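Long-range contacts in hydroxyethylphosphonate dioxygenase (Streptomyces albus, PDB 6B9R), which probably cleaves the carbon-carbon bond of 2-hydroxyethylphosphonate with molecular oxygen at a non-haem iron centre, yielding hydroxymethylphosphonate: residues K92-S97 / R112-S117; R118-R123 / S395-P400; Y163-G168 / T303-R308; R329-A334 / S344-V349; P359-H364 / M416-G421. All blocks are in the same frame, centred on the assembly; numbering follows the deposited sequence.

Contact 1: K92-S97 / R112-S117; sequences KESEAS and RDTAMS
The Arg112 guanidinium carries Glu95 CG over one face, off toward its rim, with CG 3.8 Å from NH1. This pair lies where the C-terminal turn of helix 91-96 packs on the end of strand 106-113, in one of the sheets of a cupin-type beta domain. The Glu95 carboxylate is turned 75° from the guanidinium plane, and its OE2 stays 4.2 Å from NH1 of Arg112, well out of that plane, so any attraction is probably between charges alone, since no N-H points at the oxygen. Arg112 NE forms a salt bridge with Glu110.

Two serines make the polar grip. OG of Ser94 donates to Asp113 O over 2.7 Å, in the carbonyl plane. Ser97, the first residue to leave helical geometry, stands with OG between its backbone N and carbonyl carbon (chi1 75°), and from there it works both ways: it donates to Ser94 O and accepts from the backbone of strand 106-113. The Asp113 carboxylate is held elsewhere, by Arg99 and by Arg30 of the second subunit. Asp113 N meets Ser97 OG at 2.8 Å, the N-H bent to 145°.

Contact 2: R118-R123 / S395-P400; sequences RQASYR and SAYVIP
Tyr397 reaches across to the loop 118-123 from strand 395-398, and its ring carries most of the contact. From CB the chain leaves with CG anti to the backbone N (chi1 165°), which carries the ring out to the loop. CD1 lies 4.0 Å from CE2 of Tyr122. The next atom, CE1, meets two partners, Ala120 CB at 3.5 Å and Tyr122 CE2 at 4.0 Å. The two tyrosine rings meet edge to edge, Tyr397 CE1 near the plane of the Tyr122 ring and Tyr122 CE2 near that of Tyr397, so no face is stacked. CZ still touches the Ala120 methyl, at 3.8 Å, and the tip, OH, has Ala120 CB at 3.6 Å and Gln119 CB at 3.9 Å. Beyond these, OH is hydrogen-bonded to His364 ND1.

Farther along, the amide nitrogen NE2 of Gln119 comes within 4.0 Å of Ile399 CG2, while its hydrogen-bonding partner is Thr222 of the second subunit. Phe223 of that subunit packs on Ile399, so this loop-to-strand seam, joining the two sheets of the cupin-type beta domain, also borders the dimer interface. No hydrogen bond crosses between the two segments: the contact is apolar at its centre, and the polar tips of Tyr397 and Gln119 are satisfied by residues outside it, which ties their positions to the neighbouring sheet strand and to the second subunit.

Contact 3: Y163-G168 / T303-R308; sequences YYFRSG and TEADVR
Strand 161-167 runs past a type I' beta turn, Glu304 to Val307, that leads into strand 307-310; the nearest CA pair is Ser167 and Ala305, 5.2 Å apart. Within the turn Glu304 N donates to Val307 O, and a weak bond returns from Val307 N to Glu304 O. No direct backbone bond crosses the gap. Two waters bridge it instead, both donating to Arg166 O: one also donates to Ala305 O, the other to Asp306 OD2.

Val307 CG2 sits over one face of the Phe165 ring in a CH-pi contact, 4.1 Å from the centroid and 21° off the normal, while Ala305 CB meets the same ring at its edge. The other Val307 branch, CG1, lies 3.4 Å from Tyr163 OH, near the plane of that ring. The Phe165 ring, which also stacks with His172, thus belongs to the packing of the three-stranded sheet against strand 307-310, the outermost strand of a seven-stranded sheet of the cupin-type beta domain. Tyr163 lies closer to the active site: it meets Phe192, a residue of the substrate pocket, and touches His190, an iron ligand.

Ser167 OG, anti to its own N (chi1 176°), donates to Asp306 OD2 over 2.9 Å, meeting the oxygen from above the carboxylate plane. An alanine in place of Asp306 would leave the Ser167 hydroxyl and one of the two bridging waters without their carboxylate partner, and is likely to weaken the hold on this end of the turn. Ser167 CB also packs on Ala305 CA at 3.7 Å.

Contact 4: R329-A334 / S344-V349; sequences RFTQLA and SLAVDV
Arg329 and Asp348 lie side by side on the same face of the sheet, joined by a salt bridge: NH2 of Arg329 donates to Asp348 OD2 over 2.8 Å, nearly along the C-O axis of that oxygen, and NE adds a weak bond to the same oxygen. The arginine chain bends at chi2 and chi3 to fold back on its partner, the guanidinium and carboxylate planes 46° apart. A lysine in place of Arg329 would lose the second of these N-H groups and would probably hold the Asp348 carboxylate less firmly in orientation.

Phe330 and Val347 face the other way; Val347 CG1 is 3.7 Å from Phe330 CE1. Both belong to the antiparallel hairpin of strands 328-332 and 343-349, in which Arg329-Asp348 and Thr331-Ala346 are hydrogen-bonded pairs and Phe330-Val347 and Gln332-Leu345 non-hydrogen-bonded ones. Leu333 N extends the ladder to Ser344 O, and Leu333 CD1 lies 3.4 Å from Ala346 N. At that end Ser344 OG, between its backbone N and carbonyl carbon (chi1 56°), donates to Ala334 O at 2.7 Å from above the carbonyl plane. Farther out, Trp318 meets the Phe330 ring, and Leu250 of the second subunit packs on Phe330 and Leu345.

Contact 5: P359-H364 / M416-G421; sequences PPTYQH and MLRIGG
The loop 359-364 enters strand 364-369 beside the end of strand 412-419, its antiparallel neighbour in one of the two seven-stranded sheets of the cupin-type beta domain. One bridge pairs them, His364 with Ile419: Ile419 N donates to His364 O at 3.1 Å, and a weak bond returns from His364 N to Ile419 O.

Before the bridge the loop folds as an ST turn, in which Thr361 OG1 accepts from Gln363 N. The same hydroxyl donates to Gln363 OE1 at 2.7 Å, fixing the amide across the Arg418 side chain; amide and guanidinium planes stand 78° apart. Thr361 CG2 covers one face of the guanidinium, 3.6 Å from NH2, placed there by its position between the backbone N and carbonyl carbon. Arg418, bent at chi3, hands NH2 to a water at the edge of its plane, and that water donates to Pro359 O. NE reaches Gln365, and NH1 bonds to Ala247 O and Ala248 O of the second subunit.

The His364 ring lies edge-on to Gly421, its CD2 3.5 Å from Gly421 CA. Gly421 has no side chain, which lets the ring edge come this close. Besides Tyr397 at ND1, the ring has Glu219 of the second subunit bonded at NE2, while a water links Tyr362 O with Gly421 N. Two polar side chains, Arg418 and His364, thus each satisfy partners in both subunits, implying that this loop-strand junction and the dimer interface are held by the same hydrogen-bond network.

All five contacts reach the second subunit, contact 3 through Asp306 alone. Contacts 2 and 5 adjoin most closely, their centres about 9 Å apart: Tyr397 OH meets His364 ND1 at 2.7 Å, and the segments of contacts 2 and 5 alternate along the chain. Contact 1 hands on to contact 2 where Ala115 N approaches Ser395 OG at 2.9 Å, and contact 4 abuts contact 5 through neighbouring strands, Leu345 N lying 2.9 Å from Met416 O. Contact 3 touches contact 4 through Arg308 O and Ala334 CB, and is nearest the active site, the Tyr163 side chain about 7 Å from both iron and substrate; Asp113, Tyr122, Leu417 and Ala334 side chains lie about 12 to 14 Å from the iron.

Contact 1: K92-S97 / R112-S117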
# COMPACT_ATOMS: atom_id res chain seq x y z
N LYS A 92 12.93 24.42 21.45
CA LYS A 92 14.38 24.53 21.38
C LYS A 92 14.96 23.63 20.29
O LYS A 92 15.88 24.03 19.56
CB LYS A 92 15.00 24.19 22.74
CG LYS A 92 16.51 24.19 22.77
N GLU A 93 14.44 22.41 20.17
CA GLU A 93 14.92 21.52 19.11
C GLU A 93 14.50 22.04 17.75
O GLU A 93 15.28 21.99 16.79
CB GLU A 93 14.40 20.11 19.33
CG GLU A 93 14.67 19.53 20.71
CD GLU A 93 14.04 18.17 20.87
OE1 GLU A 93 14.69 17.17 20.48
OE2 GLU A 93 12.89 18.08 21.34
N SER A 94 13.26 22.54 17.64
CA SER A 94 12.82 23.09 16.36
C SER A 94 13.70 24.27 15.95
O SER A 94 14.10 24.38 14.79
CB SER A 94 11.35 23.50 16.46
OG SER A 94 10.53 22.35 16.58
N GLU A 95 14.01 25.16 16.89
CA GLU A 95 14.86 26.30 16.57
C GLU A 95 16.27 25.87 16.19
O GLU A 95 16.88 26.50 15.32
CB GLU A 95 14.89 27.27 17.75
CG GLU A 95 13.57 27.99 17.98
CD GLU A 95 13.55 28.76 19.28
OE1 GLU A 95 14.53 28.63 20.04
OE2 GLU A 95 12.56 29.47 19.54
N ALA A 96 16.79 24.82 16.82
CA ALA A 96 18.13 24.35 16.48
C ALA A 96 18.19 23.81 15.06
O ALA A 96 19.27 23.81 14.45
CB ALA A 96 18.58 23.27 17.47
N SER A 97 17.07 23.34 14.52
CA SER A 97 16.99 22.84 13.15
C SER A 97 16.84 23.95 12.11
O SER A 97 16.62 23.64 10.94
CB SER A 97 15.80 21.88 13.03
OG SER A 97 14.59 22.63 13.00
N ARG A 112 11.91 25.36 10.07
CA ARG A 112 12.20 24.67 11.32
C ARG A 112 11.49 23.32 11.31
O ARG A 112 10.29 23.27 11.01
CB ARG A 112 11.76 25.50 12.54
CG ARG A 112 12.56 26.77 12.74
CD ARG A 112 12.13 27.53 13.98
NE ARG A 112 12.69 28.88 14.01
CZ ARG A 112 12.23 29.86 14.78
NH1 ARG A 112 11.20 29.65 15.59
NH2 ARG A 112 12.80 31.06 14.72
N ASP A 113 12.21 22.24 11.63
CA ASP A 113 11.55 20.96 11.79
C ASP A 113 10.62 20.98 12.98
O ASP A 113 10.89 21.62 14.00
CB ASP A 113 12.56 19.83 12.04
CG ASP A 113 13.52 19.63 10.89
OD1 ASP A 113 13.21 20.04 9.76
OD2 ASP A 113 14.59 19.07 11.15
N THR A 114 9.53 20.22 12.87
CA THR A 114 8.70 19.83 14.00
C THR A 114 8.63 18.30 14.05
O THR A 114 9.35 17.61 13.32
CB THR A 114 7.33 20.51 13.94
OG1 THR A 114 6.65 20.14 12.74
CG2 THR A 114 7.49 22.02 13.95
N ALA A 115 7.77 17.77 14.92
CA ALA A 115 7.85 16.35 15.29
C ALA A 115 7.70 15.44 14.07
O ALA A 115 6.74 15.56 13.31
CB ALA A 115 6.79 16.02 16.33
N MET A 116 8.66 14.52 13.92
CA MET A 116 8.70 13.57 12.82
C MET A 116 9.05 12.19 13.36
O MET A 116 9.49 12.05 14.50
CB MET A 116 9.74 13.94 11.77
CG MET A 116 9.35 15.07 10.92
SD MET A 116 10.53 15.44 9.64
CE MET A 116 11.60 16.60 10.49
N SER A 117 8.91 11.18 12.50
CA SER A 117 9.22 9.81 12.90
C SER A 117 9.57 8.97 11.68
O SER A 117 8.98 9.15 10.60
CB SER A 117 8.04 9.17 13.63
OG SER A 117 8.26 7.78 13.86

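Contact 2: R118-R123 / S395-P400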
# COMPACT_ATOMS: atom_id res chain seq x y z
N ARG A 118 10.51 8.04 11.86
CA ARG A 118 10.81 7.07 10.82
C ARG A 118 9.68 6.08 10.59
O ARG A 118 9.73 5.31 9.63
CB ARG A 118 12.09 6.33 11.18
CG ARG A 118 13.32 7.25 11.18
CD ARG A 118 14.52 6.57 11.83
NE ARG A 118 15.67 7.48 11.95
CZ ARG A 118 15.82 8.38 12.92
NH1 ARG A 118 14.89 8.52 13.85
NH2 ARG A 118 16.91 9.14 12.96
N GLN A 119 8.67 6.09 11.45
CA GLN A 119 7.51 5.23 11.33
C GLN A 119 6.39 5.86 10.50
O GLN A 119 5.36 5.21 10.29
CB GLN A 119 7.00 4.86 12.73
CG GLN A 119 8.01 4.01 13.52
CD GLN A 119 7.79 4.02 15.03
OE1 GLN A 119 8.40 4.82 15.74
NE2 GLN A 119 6.93 3.12 15.53
N ALA A 120 6.57 7.09 10.03
CA ALA A 120 5.48 7.83 9.41
C ALA A 120 6.03 8.75 8.32
O ALA A 120 7.20 9.13 8.33
CB ALA A 120 4.72 8.67 10.44
N SER A 121 5.15 9.16 7.40
CA SER A 121 5.57 9.94 6.24
C SER A 121 5.51 11.45 6.45
O SER A 121 5.78 12.19 5.49
CB SER A 121 4.72 9.59 5.02
OG SER A 121 3.41 10.05 5.20
N TYR A 122 5.15 11.94 7.63
CA TYR A 122 5.09 13.39 7.83
C TYR A 122 6.44 14.01 7.53
O TYR A 122 7.49 13.48 7.92
CB TYR A 122 4.75 13.76 9.27
CG TYR A 122 3.39 13.39 9.77
CD1 TYR A 122 2.26 14.10 9.37
CD2 TYR A 122 3.25 12.37 10.70
CE1 TYR A 122 1.01 13.76 9.86
CE2 TYR A 122 2.01 12.04 11.20
CZ TYR A 122 0.90 12.73 10.78
OH TYR A 122 -0.33 12.38 11.30
N ARG A 123 6.40 15.16 6.85
CA ARG A 123 7.54 16.08 6.78
C ARG A 123 7.01 17.46 7.15
O ARG A 123 6.76 18.30 6.27
CB ARG A 123 8.19 16.07 5.40
CG ARG A 123 8.90 14.73 5.07
CD ARG A 123 10.17 14.57 5.89
NE ARG A 123 10.90 13.33 5.55
CZ ARG A 123 10.64 12.15 6.10
NH1 ARG A 123 9.68 12.04 7.00
NH2 ARG A 123 11.35 11.09 5.75
N SER A 395 5.65 20.18 19.57
CA SER A 395 4.86 19.32 18.70
C SER A 395 4.97 17.88 19.18
O SER A 395 5.78 17.55 20.05
CB SER A 395 5.31 19.46 17.23
OG SER A 395 6.73 19.34 17.12
N ALA A 396 4.12 17.02 18.63
CA ALA A 396 4.18 15.61 19.01
C ALA A 396 3.79 14.74 17.83
O ALA A 396 3.04 15.16 16.94
CB ALA A 396 3.28 15.30 20.21
N TYR A 397 4.33 13.53 17.83
CA TYR A 397 3.97 12.49 16.88
C TYR A 397 3.35 11.33 17.64
O TYR A 397 3.85 10.96 18.71
CB TYR A 397 5.20 12.01 16.10
CG TYR A 397 4.90 10.72 15.41
CD1 TYR A 397 4.02 10.68 14.34
CD2 TYR A 397 5.44 9.53 15.87
CE1 TYR A 397 3.71 9.49 13.72
CE2 TYR A 397 5.14 8.33 15.25
CZ TYR A 397 4.28 8.32 14.18
OH TYR A 397 3.97 7.12 13.58
N VAL A 398 2.26 10.76 17.11
CA VAL A 398 1.52 9.67 17.73
C VAL A 398 1.32 8.55 16.71
O VAL A 398 0.84 8.81 15.60
CB VAL A 398 0.15 10.13 18.26
CG1 VAL A 398 -0.42 9.11 19.25
CG2 VAL A 398 0.23 11.55 18.89
N ILE A 399 1.67 7.32 17.09
CA ILE A 399 1.46 6.17 16.20
C ILE A 399 -0.03 5.82 16.19
O ILE A 399 -0.77 6.22 17.11
CB ILE A 399 2.30 4.95 16.61
CG1 ILE A 399 1.79 4.32 17.92
CG2 ILE A 399 3.78 5.31 16.66
CD1 ILE A 399 2.48 2.96 18.28
N PRO A 400 -0.49 5.07 15.19
CA PRO A 400 -1.88 4.59 15.21
C PRO A 400 -2.20 3.81 16.48
O PRO A 400 -1.33 3.15 17.05
CB PRO A 400 -1.96 3.68 13.98
CG PRO A 400 -0.89 4.17 13.06
CD PRO A 400 0.22 4.66 13.96

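Contact 3: Y163-G168 / T303-R308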
# COMPACT_ATOMS: atom_id res chain seq x y z
N TYR A 163 -0.90 33.20 -0.27
CA TYR A 163 -0.70 31.87 -0.85
C TYR A 163 -0.74 31.98 -2.37
O TYR A 163 -1.72 32.48 -2.93
CB TYR A 163 -1.76 30.90 -0.36
CG TYR A 163 -1.59 29.49 -0.89
CD1 TYR A 163 -0.39 28.82 -0.73
CD2 TYR A 163 -2.62 28.85 -1.57
CE1 TYR A 163 -0.21 27.54 -1.21
CE2 TYR A 163 -2.44 27.55 -2.07
CZ TYR A 163 -1.24 26.92 -1.88
OH TYR A 163 -1.06 25.64 -2.37
N TYR A 164 0.32 31.53 -3.02
CA TYR A 164 0.43 31.54 -4.47
C TYR A 164 0.45 30.12 -4.98
O TYR A 164 1.11 29.25 -4.40
CB TYR A 164 1.70 32.27 -4.92
CG TYR A 164 1.83 33.66 -4.36
CD1 TYR A 164 2.30 33.88 -3.07
CD2 TYR A 164 1.48 34.77 -5.12
CE1 TYR A 164 2.41 35.15 -2.55
CE2 TYR A 164 1.58 36.05 -4.62
CZ TYR A 164 2.05 36.23 -3.33
OH TYR A 164 2.16 37.50 -2.83
N PHE A 165 -0.27 29.86 -6.07
CA PHE A 165 -0.34 28.49 -6.56
C PHE A 165 -0.55 28.48 -8.07
O PHE A 165 -1.19 29.38 -8.63
CB PHE A 165 -1.43 27.68 -5.84
CG PHE A 165 -2.79 28.32 -5.86
CD1 PHE A 165 -3.13 29.30 -4.93
CD2 PHE A 165 -3.76 27.89 -6.75
CE1 PHE A 165 -4.39 29.86 -4.92
CE2 PHE A 165 -5.02 28.44 -6.74
CZ PHE A 165 -5.34 29.44 -5.83
N ARG A 166 -0.01 27.44 -8.71
CA ARG A 166 0.01 27.32 -10.17
C ARG A 166 -0.58 25.98 -10.60
O ARG A 166 -0.39 24.96 -9.94
CB ARG A 166 1.43 27.45 -10.73
CG ARG A 166 1.84 28.87 -11.06
CD ARG A 166 3.32 28.93 -11.38
NE ARG A 166 3.77 30.30 -11.60
CZ ARG A 166 5.05 30.66 -11.66
NH1 ARG A 166 6.01 29.75 -11.51
NH2 ARG A 166 5.37 31.93 -11.86
N SER A 167 -1.27 26.01 -11.74
CA SER A 167 -1.88 24.81 -12.31
C SER A 167 -2.23 25.13 -13.75
O SER A 167 -2.78 26.20 -14.02
CB SER A 167 -3.13 24.40 -11.52
OG SER A 167 -3.79 23.29 -12.11
N GLY A 168 -1.90 24.23 -14.66
CA GLY A 168 -2.21 24.41 -16.07
C GLY A 168 -1.81 25.75 -16.64
O GLY A 168 -2.54 26.32 -17.47
N THR A 303 -10.72 19.52 -5.21
CA THR A 303 -9.69 20.47 -5.58
C THR A 303 -10.08 21.25 -6.83
O THR A 303 -10.85 20.78 -7.68
CB THR A 303 -8.34 19.77 -5.82
OG1 THR A 303 -8.50 18.64 -6.69
CG2 THR A 303 -7.69 19.32 -4.51
N GLU A 304 -9.53 22.45 -6.93
CA GLU A 304 -9.62 23.31 -8.10
C GLU A 304 -8.27 24.00 -8.22
O GLU A 304 -7.75 24.52 -7.23
CB GLU A 304 -10.77 24.33 -7.97
CG GLU A 304 -10.85 25.37 -9.10
CD GLU A 304 -10.82 24.76 -10.50
OE1 GLU A 304 -11.29 23.61 -10.67
OE2 GLU A 304 -10.32 25.43 -11.43
N ALA A 305 -7.68 23.94 -9.41
CA ALA A 305 -6.28 24.35 -9.59
C ALA A 305 -5.38 23.60 -8.60
O ALA A 305 -4.44 24.15 -8.04
CB ALA A 305 -6.12 25.87 -9.45
N ASP A 306 -5.71 22.33 -8.36
CA ASP A 306 -4.91 21.35 -7.62
C ASP A 306 -4.79 21.66 -6.13
O ASP A 306 -3.94 21.04 -5.44
CB ASP A 306 -3.51 21.20 -8.22
CG ASP A 306 -3.56 20.73 -9.65
OD1 ASP A 306 -4.46 19.93 -9.98
OD2 ASP A 306 -2.71 21.18 -10.45
N VAL A 307 -5.61 22.57 -5.59
CA VAL A 307 -5.65 22.86 -4.16
C VAL A 307 -7.11 22.90 -3.71
O VAL A 307 -8.02 23.12 -4.51
CB VAL A 307 -4.95 24.20 -3.81
CG1 VAL A 307 -3.50 24.17 -4.25
CG2 VAL A 307 -5.67 25.38 -4.46
N ARG A 308 -7.32 22.69 -2.41
CA ARG A 308 -8.62 22.89 -1.78
C ARG A 308 -8.43 23.82 -0.59
O ARG A 308 -7.81 23.45 0.41
CB ARG A 308 -9.27 21.57 -1.37
CG ARG A 308 -10.51 21.65 -0.44
CD ARG A 308 -11.46 22.82 -0.73
NE ARG A 308 -11.82 22.95 -2.13
CZ ARG A 308 -12.30 24.06 -2.67
NH1 ARG A 308 -12.46 25.16 -1.93
NH2 ARG A 308 -12.60 24.09 -3.96
O HOH W 1 -1.51 24.44 -7.35
O HOH W 2 -0.27 22.22 -10.57

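Contact 4: R329-A334 / S344-V349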
# COMPACT_ATOMS: atom_id res chain seq x y z
N ARG A 329 -13.29 21.68 21.45
CA ARG A 329 -14.07 22.21 20.33
C ARG A 329 -13.22 22.04 19.09
O ARG A 329 -12.08 22.51 19.04
CB ARG A 329 -14.44 23.68 20.56
CG ARG A 329 -15.63 24.15 19.71
CD ARG A 329 -15.20 24.51 18.29
NE ARG A 329 -14.23 25.60 18.31
CZ ARG A 329 -14.53 26.90 18.32
NH1 ARG A 329 -15.80 27.32 18.30
NH2 ARG A 329 -13.55 27.79 18.33
N PHE A 330 -13.75 21.33 18.10
CA PHE A 330 -13.01 21.04 16.89
C PHE A 330 -13.46 21.96 15.76
O PHE A 330 -14.64 22.29 15.66
CB PHE A 330 -13.21 19.59 16.44
CG PHE A 330 -12.75 18.56 17.42
CD1 PHE A 330 -11.44 18.51 17.87
CD2 PHE A 330 -13.63 17.58 17.86
CE1 PHE A 330 -11.02 17.52 18.76
CE2 PHE A 330 -13.21 16.59 18.74
CZ PHE A 330 -11.91 16.57 19.19
N THR A 331 -12.51 22.34 14.91
CA THR A 331 -12.77 23.04 13.66
C THR A 331 -12.16 22.22 12.53
O THR A 331 -10.99 21.85 12.60
CB THR A 331 -12.18 24.46 13.68
OG1 THR A 331 -12.74 25.21 14.77
CG2 THR A 331 -12.50 25.19 12.38
N GLN A 332 -12.96 21.93 11.50
CA GLN A 332 -12.51 21.11 10.39
C GLN A 332 -11.72 21.96 9.40
O GLN A 332 -12.23 22.97 8.89
CB GLN A 332 -13.71 20.44 9.70
CG GLN A 332 -13.37 19.70 8.39
CD GLN A 332 -14.62 19.30 7.60
OE1 GLN A 332 -15.61 18.83 8.17
NE2 GLN A 332 -14.58 19.51 6.28
N LEU A 333 -10.48 21.56 9.13
CA LEU A 333 -9.61 22.30 8.23
C LEU A 333 -9.58 21.60 6.87
O LEU A 333 -10.33 20.65 6.62
CB LEU A 333 -8.22 22.47 8.86
CG LEU A 333 -8.28 22.96 10.32
CD1 LEU A 333 -6.88 22.99 10.94
CD2 LEU A 333 -8.95 24.34 10.38
N ALA A 334 -8.73 22.08 5.98
CA ALA A 334 -8.80 21.66 4.58
C ALA A 334 -8.44 20.19 4.43
O ALA A 334 -7.51 19.69 5.07
CB ALA A 334 -7.85 22.51 3.73
N SER A 344 -7.79 17.00 9.25
CA SER A 344 -7.09 18.17 9.76
C SER A 344 -8.04 18.94 10.67
O SER A 344 -9.19 19.21 10.29
CB SER A 344 -6.59 19.03 8.60
OG SER A 344 -7.67 19.38 7.76
N LEU A 345 -7.56 19.28 11.86
CA LEU A 345 -8.40 19.92 12.87
C LEU A 345 -7.65 21.01 13.62
O LEU A 345 -6.48 20.85 13.97
CB LEU A 345 -8.92 18.91 13.89
CG LEU A 345 -9.81 17.80 13.34
CD1 LEU A 345 -9.98 16.69 14.39
CD2 LEU A 345 -11.15 18.36 12.94
N ALA A 346 -8.36 22.11 13.90
CA ALA A 346 -7.97 23.00 14.98
C ALA A 346 -8.72 22.52 16.22
O ALA A 346 -9.93 22.29 16.17
CB ALA A 346 -8.32 24.46 14.65
N VAL A 347 -7.99 22.36 17.32
CA VAL A 347 -8.55 21.78 18.54
C VAL A 347 -8.43 22.80 19.65
O VAL A 347 -7.32 23.14 20.07
CB VAL A 347 -7.83 20.48 18.93
CG1 VAL A 347 -8.49 19.88 20.19
CG2 VAL A 347 -7.81 19.49 17.77
N ASP A 348 -9.57 23.29 20.14
CA ASP A 348 -9.59 24.08 21.36
C ASP A 348 -9.73 23.12 22.53
O ASP A 348 -10.74 22.41 22.63
CB ASP A 348 -10.72 25.10 21.36
CG ASP A 348 -10.51 26.20 20.35
OD1 ASP A 348 -9.37 26.69 20.26
OD2 ASP A 348 -11.47 26.56 19.65
N VAL A 349 -8.71 23.07 23.38
CA VAL A 349 -8.73 22.19 24.54
C VAL A 349 -9.34 22.98 25.68
O VAL A 349 -8.76 23.96 26.15
CB VAL A 349 -7.33 21.69 24.89
CG1 VAL A 349 -7.39 20.77 26.12
CG2 VAL A 349 -6.73 20.93 23.70
O HOH W 3 -9.99 17.52 7.30

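Contact 5: P359-H364 / M416-G421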
# COMPACT_ATOMS: atom_id res chain seq x y z
N PRO A 359 -11.00 8.75 21.07
CA PRO A 359 -11.06 7.39 20.52
C PRO A 359 -9.81 7.08 19.74
O PRO A 359 -9.32 7.93 18.97
CB PRO A 359 -12.30 7.43 19.61
CG PRO A 359 -13.12 8.57 20.11
CD PRO A 359 -12.13 9.59 20.63
N PRO A 360 -9.23 5.90 19.93
CA PRO A 360 -8.10 5.49 19.09
C PRO A 360 -8.51 5.50 17.63
O PRO A 360 -9.65 5.18 17.28
CB PRO A 360 -7.78 4.08 19.58
CG PRO A 360 -8.28 4.06 20.99
CD PRO A 360 -9.54 4.89 20.96
N THR A 361 -7.58 5.91 16.78
CA THR A 361 -7.78 5.90 15.34
C THR A 361 -6.67 5.09 14.69
O THR A 361 -5.57 4.93 15.24
CB THR A 361 -7.81 7.33 14.75
OG1 THR A 361 -7.90 7.25 13.32
CG2 THR A 361 -6.55 8.12 15.13
N TYR A 362 -6.97 4.57 13.50
CA TYR A 362 -5.96 3.92 12.67
C TYR A 362 -4.96 4.90 12.08
O TYR A 362 -3.98 4.46 11.46
CB TYR A 362 -6.65 3.16 11.53
CG TYR A 362 -7.44 4.04 10.59
CD1 TYR A 362 -8.77 4.38 10.86
CD2 TYR A 362 -6.87 4.53 9.42
CE1 TYR A 362 -9.49 5.19 9.98
CE2 TYR A 362 -7.57 5.33 8.56
CZ TYR A 362 -8.88 5.66 8.84
OH TYR A 362 -9.56 6.44 7.95
N GLN A 363 -5.18 6.21 12.22
CA GLN A 363 -4.32 7.21 11.61
C GLN A 363 -3.10 7.49 12.48
O GLN A 363 -3.18 7.40 13.71
CB GLN A 363 -5.08 8.52 11.40
CG GLN A 363 -6.27 8.41 10.48
CD GLN A 363 -7.29 9.47 10.79
OE1 GLN A 363 -7.82 9.53 11.91
NE2 GLN A 363 -7.56 10.33 9.83
N HIS A 364 -1.98 7.83 11.84
CA HIS A 364 -0.92 8.57 12.52
C HIS A 364 -1.47 9.93 12.94
O HIS A 364 -2.34 10.49 12.27
CB HIS A 364 0.27 8.80 11.58
CG HIS A 364 0.93 7.54 11.11
ND1 HIS A 364 1.94 6.93 11.80
CD2 HIS A 364 0.74 6.80 9.99
CE1 HIS A 364 2.34 5.85 11.14
NE2 HIS A 364 1.63 5.76 10.04
N MET A 416 -3.96 19.71 14.72
CA MET A 416 -3.91 18.25 14.62
C MET A 416 -4.02 17.83 13.16
O MET A 416 -4.98 18.22 12.47
CB MET A 416 -5.01 17.59 15.46
CG MET A 416 -5.22 16.08 15.23
SD MET A 416 -6.66 15.43 16.13
CE MET A 416 -6.00 15.23 17.78
N LEU A 417 -3.05 17.06 12.69
CA LEU A 417 -3.12 16.47 11.36
C LEU A 417 -2.99 14.96 11.52
O LEU A 417 -2.00 14.48 12.07
CB LEU A 417 -2.00 16.98 10.44
CG LEU A 417 -2.07 16.32 9.05
CD1 LEU A 417 -3.35 16.70 8.30
CD2 LEU A 417 -0.86 16.65 8.21
N ARG A 418 -3.99 14.23 11.04
CA ARG A 418 -4.05 12.78 11.10
C ARG A 418 -4.02 12.25 9.67
O ARG A 418 -4.73 12.77 8.81
CB ARG A 418 -5.33 12.32 11.80
CG ARG A 418 -5.76 13.21 12.95
CD ARG A 418 -7.13 12.81 13.45
NE ARG A 418 -7.07 12.31 14.82
CZ ARG A 418 -8.00 11.53 15.36
NH1 ARG A 418 -9.05 11.14 14.64
NH2 ARG A 418 -7.88 11.14 16.62
N ILE A 419 -3.18 11.25 9.42
CA ILE A 419 -3.01 10.72 8.07
C ILE A 419 -3.02 9.20 8.13
O ILE A 419 -2.64 8.60 9.14
CB ILE A 419 -1.72 11.22 7.39
CG1 ILE A 419 -0.48 10.74 8.16
CG2 ILE A 419 -1.70 12.75 7.30
CD1 ILE A 419 0.83 11.00 7.43
N GLY A 420 -3.45 8.58 7.04
CA GLY A 420 -3.36 7.14 6.94
C GLY A 420 -1.91 6.71 6.78
O GLY A 420 -1.11 7.38 6.13
N GLY A 421 -1.58 5.57 7.38
CA GLY A 421 -0.29 4.96 7.22
C GLY A 421 -0.33 3.88 6.17
O GLY A 421 -1.27 3.77 5.38
O HOH W 4 -10.23 9.82 17.38
O HOH W 5 -2.83 3.83 9.08